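Local coordinates for protein glycosyltransferase (duf1792) (Streptococcus sanguinis, PDB 5V4A) that binds UDP and probably transfers a sugar from a UDP-sugar donor, as the C-terminal GT-D glycosyltransferase domain of a longer protein, at residues Gln13-Leu18 against Thr112-Pro117. Numbering follows the deposited sequence.
Sequences QSLDYL and TFISRP. With UDP (uridine-5'-diphosphate), chain C.
Ile114 meets the helix through three different carbons, each taken by a different residue of 13-18. Its CG2 presses on CB of Ser14 at 3.5 Å, tighter than ordinary van der Waals packing. Its CB lies 4.2 Å from CD2 of Leu15, the two side chains passing in opposite directions, and its CD1 meets CD1 of Leu18 tip to tip at 4.1 Å. With chi1 at 59°, CG2 lies anti to the carbonyl carbon and faces Ser14, while CG1, extended at chi2 (164°), carries CD1 to Leu18. The contact is buried and apolar; the hydroxyl of Ser14 is engaged instead with Ser10 O and Ser111 N, tying the helix to the end of strand 110-111. Val25 and Arg27 also pack against Ile114, and helix 127-138 lies against Leu15.

Directly after Ile114 the chain turns to the nucleotide. Ser115 OG donates to O3B of UDP at 2.6 Å. Arg116 NH1 reaches O2B on the same beta-phosphate at 3.0 Å, with an N-H...O angle of 149° and the oxygen at the edge of the guanidinium, in its plane. Salt bridges from NE to Glu227 OE2 and from NH2 to Glu248 OE1 hold the guanidinium's orientation. Arg27, whose NH1 also hydrogen-bonds UDP, bonds with that atom to Thr112 O, linking the loop to the site. The apolar seat under Ile114 thus lies directly behind a loop that binds the beta-phosphate of UDP and follows a parallel strand, part of the UDP pocket of this GT-D-fold glycosyltransferase domain.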
loop_
_atom_site.group_PDB
_atom_site.type_symbol
_atom_site.label_atom_id
_atom_site.label_comp_id
_atom_site.label_asym_id
_atom_site.label_seq_id
_atom_site.Cartn_x
_atom_site.Cartn_y
_atom_site.Cartn_z
ATOM N N GLN A 13 -8.708 -5.848 3.628
ATOM C CA GLN A 13 -8.635 -6.184 5.045
ATOM C C GLN A 13 -7.558 -7.226 5.329
ATOM O O GLN A 13 -6.897 -7.171 6.377
ATOM C CB GLN A 13 -10.000 -6.663 5.529
ATOM C CG GLN A 13 -11.026 -5.559 5.664
ATOM C CD GLN A 13 -12.432 -6.083 5.857
ATOM O OE1 GLN A 13 -12.806 -7.108 5.301
ATOM N NE2 GLN A 13 -13.214 -5.386 6.669
ATOM N N SER A 14 -7.360 -8.181 4.412
ATOM C CA SER A 14 -6.348 -9.220 4.623
ATOM C C SER A 14 -4.943 -8.634 4.564
ATOM O O SER A 14 -4.100 -8.928 5.419
ATOM C CB SER A 14 -6.496 -10.339 3.582
ATOM O OG SER A 14 -7.793 -10.884 3.599
ATOM N N LEU A 15 -4.660 -7.824 3.533
ATOM C CA LEU A 15 -3.347 -7.196 3.427
ATOM C C LEU A 15 -3.065 -6.307 4.638
ATOM O O LEU A 15 -1.969 -6.362 5.213
ATOM C CB LEU A 15 -3.243 -6.399 2.114
ATOM C CG LEU A 15 -3.213 -7.266 0.839
ATOM C CD1 LEU A 15 -3.184 -6.361 -0.378
ATOM C CD2 LEU A 15 -2.014 -8.202 0.859
ATOM N N ASP A 16 -4.054 -5.524 5.077
ATOM C CA ASP A 16 -3.862 -4.686 6.263
ATOM C C ASP A 16 -3.559 -5.519 7.508
ATOM O O ASP A 16 -2.827 -5.067 8.400
ATOM C CB ASP A 16 -5.101 -3.828 6.528
ATOM C CG ASP A 16 -5.239 -2.649 5.567
ATOM O OD1 ASP A 16 -4.341 -2.410 4.730
ATOM O OD2 ASP A 16 -6.313 -2.036 5.614
ATOM N N TYR A 17 -4.144 -6.716 7.611
ATOM C CA TYR A 17 -3.857 -7.574 8.762
ATOM C C TYR A 17 -2.399 -8.008 8.770
ATOM O O TYR A 17 -1.737 -7.966 9.816
ATOM C CB TYR A 17 -4.780 -8.803 8.765
ATOM C CG TYR A 17 -4.751 -9.617 10.071
ATOM C CD1 TYR A 17 -3.897 -10.690 10.223
ATOM C CD2 TYR A 17 -5.557 -9.266 11.142
ATOM C CE1 TYR A 17 -3.876 -11.438 11.403
ATOM C CE2 TYR A 17 -5.528 -9.977 12.336
ATOM C CZ TYR A 17 -4.689 -11.062 12.458
ATOM O OH TYR A 17 -4.670 -11.780 13.635
ATOM N N LEU A 18 -1.878 -8.417 7.606
ATOM C CA LEU A 18 -0.484 -8.840 7.514
ATOM C C LEU A 18 0.465 -7.684 7.795
ATOM O O LEU A 18 1.520 -7.882 8.405
ATOM C CB LEU A 18 -0.208 -9.446 6.131
ATOM C CG LEU A 18 -0.962 -10.729 5.760
ATOM C CD1 LEU A 18 -0.647 -11.192 4.332
ATOM C CD2 LEU A 18 -0.677 -11.865 6.762
ATOM N N THR A 112 -8.015 -15.647 0.075
ATOM C CA THR A 112 -7.016 -16.315 -0.749
ATOM C C THR A 112 -6.669 -15.494 -1.982
ATOM O O THR A 112 -5.566 -15.625 -2.520
ATOM C CB THR A 112 -7.539 -17.697 -1.145
ATOM O OG1 THR A 112 -7.509 -18.540 0.009
ATOM C CG2 THR A 112 -6.712 -18.331 -2.256
ATOM N N PHE A 113 -7.542 -14.582 -2.369
ATOM C CA PHE A 113 -7.294 -13.732 -3.524
ATOM C C PHE A 113 -6.327 -12.578 -3.220
ATOM O O PHE A 113 -6.214 -11.671 -4.042
ATOM C CB PHE A 113 -8.626 -13.188 -4.059
ATOM C CG PHE A 113 -9.642 -14.263 -4.421
ATOM C CD1 PHE A 113 -9.234 -15.517 -4.841
ATOM C CD2 PHE A 113 -11.005 -14.011 -4.332
ATOM C CE1 PHE A 113 -10.164 -16.497 -5.167
ATOM C CE2 PHE A 113 -11.942 -14.975 -4.675
ATOM C CZ PHE A 113 -11.518 -16.225 -5.082
ATOM N N ILE A 114 -5.620 -12.584 -2.080
ATOM C CA ILE A 114 -4.537 -11.614 -1.910
ATOM C C ILE A 114 -3.424 -11.881 -2.910
ATOM O O ILE A 114 -2.650 -10.977 -3.241
ATOM C CB ILE A 114 -3.987 -11.619 -0.467
ATOM C CG1 ILE A 114 -3.450 -13.013 -0.076
ATOM C CG2 ILE A 114 -5.037 -11.112 0.510
ATOM C CD1 ILE A 114 -2.557 -12.983 1.157
ATOM N N SER A 115 -3.285 -13.135 -3.347
ATOM C CA SER A 115 -2.453 -13.517 -4.482
ATOM C C SER A 115 -3.088 -13.215 -5.844
ATOM O O SER A 115 -2.374 -13.266 -6.852
ATOM C CB SER A 115 -2.085 -14.998 -4.380
ATOM O OG SER A 115 -3.168 -15.769 -4.795
ATOM N N ARG A 116 -4.411 -13.049 -5.920
ATOM C CA ARG A 116 -5.132 -12.978 -7.197
ATOM C C ARG A 116 -5.842 -11.630 -7.344
ATOM O O ARG A 116 -7.075 -11.568 -7.422
ATOM C CB ARG A 116 -6.133 -14.121 -7.318
ATOM C CG ARG A 116 -5.594 -15.526 -6.974
ATOM C CD ARG A 116 -4.464 -15.938 -7.920
ATOM N NE ARG A 116 -4.847 -15.743 -9.320
ATOM C CZ ARG A 116 -4.957 -16.720 -10.224
ATOM N NH1 ARG A 116 -4.707 -17.991 -9.896
ATOM N NH2 ARG A 116 -5.317 -16.433 -11.471
ATOM N N PRO A 117 -5.107 -10.544 -7.406
ATOM C CA PRO A 117 -5.752 -9.237 -7.236
ATOM C C PRO A 117 -6.035 -8.477 -8.526
ATOM O O PRO A 117 -6.126 -7.245 -8.482
ATOM C CB PRO A 117 -4.745 -8.475 -6.370
ATOM C CG PRO A 117 -3.414 -9.208 -6.533
ATOM C CD PRO A 117 -3.644 -10.415 -7.420
HETATM N N1 UDP C . 3.934 -24.905 -8.159
HETATM C C2 UDP C . 5.199 -25.440 -8.110
HETATM N N3 UDP C . 5.257 -26.770 -7.787
HETATM C C4 UDP C . 4.192 -27.608 -7.517
HETATM C C5 UDP C . 2.912 -26.978 -7.576
HETATM C C6 UDP C . 2.823 -25.666 -7.877
HETATM O O2 UDP C . 6.205 -24.786 -8.336
HETATM O O4 UDP C . 4.404 -28.799 -7.227
HETATM C "C1'" UDP C . 3.819 -23.447 -8.430
HETATM C "C2'" UDP C . 3.311 -23.018 -9.800
HETATM O "O2'" UDP C . 4.331 -23.132 -10.791
HETATM C "C3'" UDP C . 2.901 -21.561 -9.494
HETATM C "C4'" UDP C . 2.480 -21.608 -8.011
HETATM O "O4'" UDP C . 2.886 -22.905 -7.525
HETATM O "O3'" UDP C . 3.989 -20.649 -9.598
HETATM C "C5'" UDP C . 1.012 -21.378 -7.738
HETATM O "O5'" UDP C . 0.658 -21.605 -6.356
HETATM P PA UDP C . -0.851 -21.561 -5.886
HETATM O O1A UDP C . -1.643 -22.720 -6.484
HETATM O O2A UDP C . -0.833 -21.440 -4.407
HETATM O O3A UDP C . -1.443 -20.198 -6.566
HETATM P PB UDP C . -2.753 -19.328 -6.331
HETATM O O1B UDP C . -3.434 -20.042 -5.157
HETATM O O2B UDP C . -3.553 -19.545 -7.637
HETATM O O3B UDP C . -2.422 -17.897 -6.034
#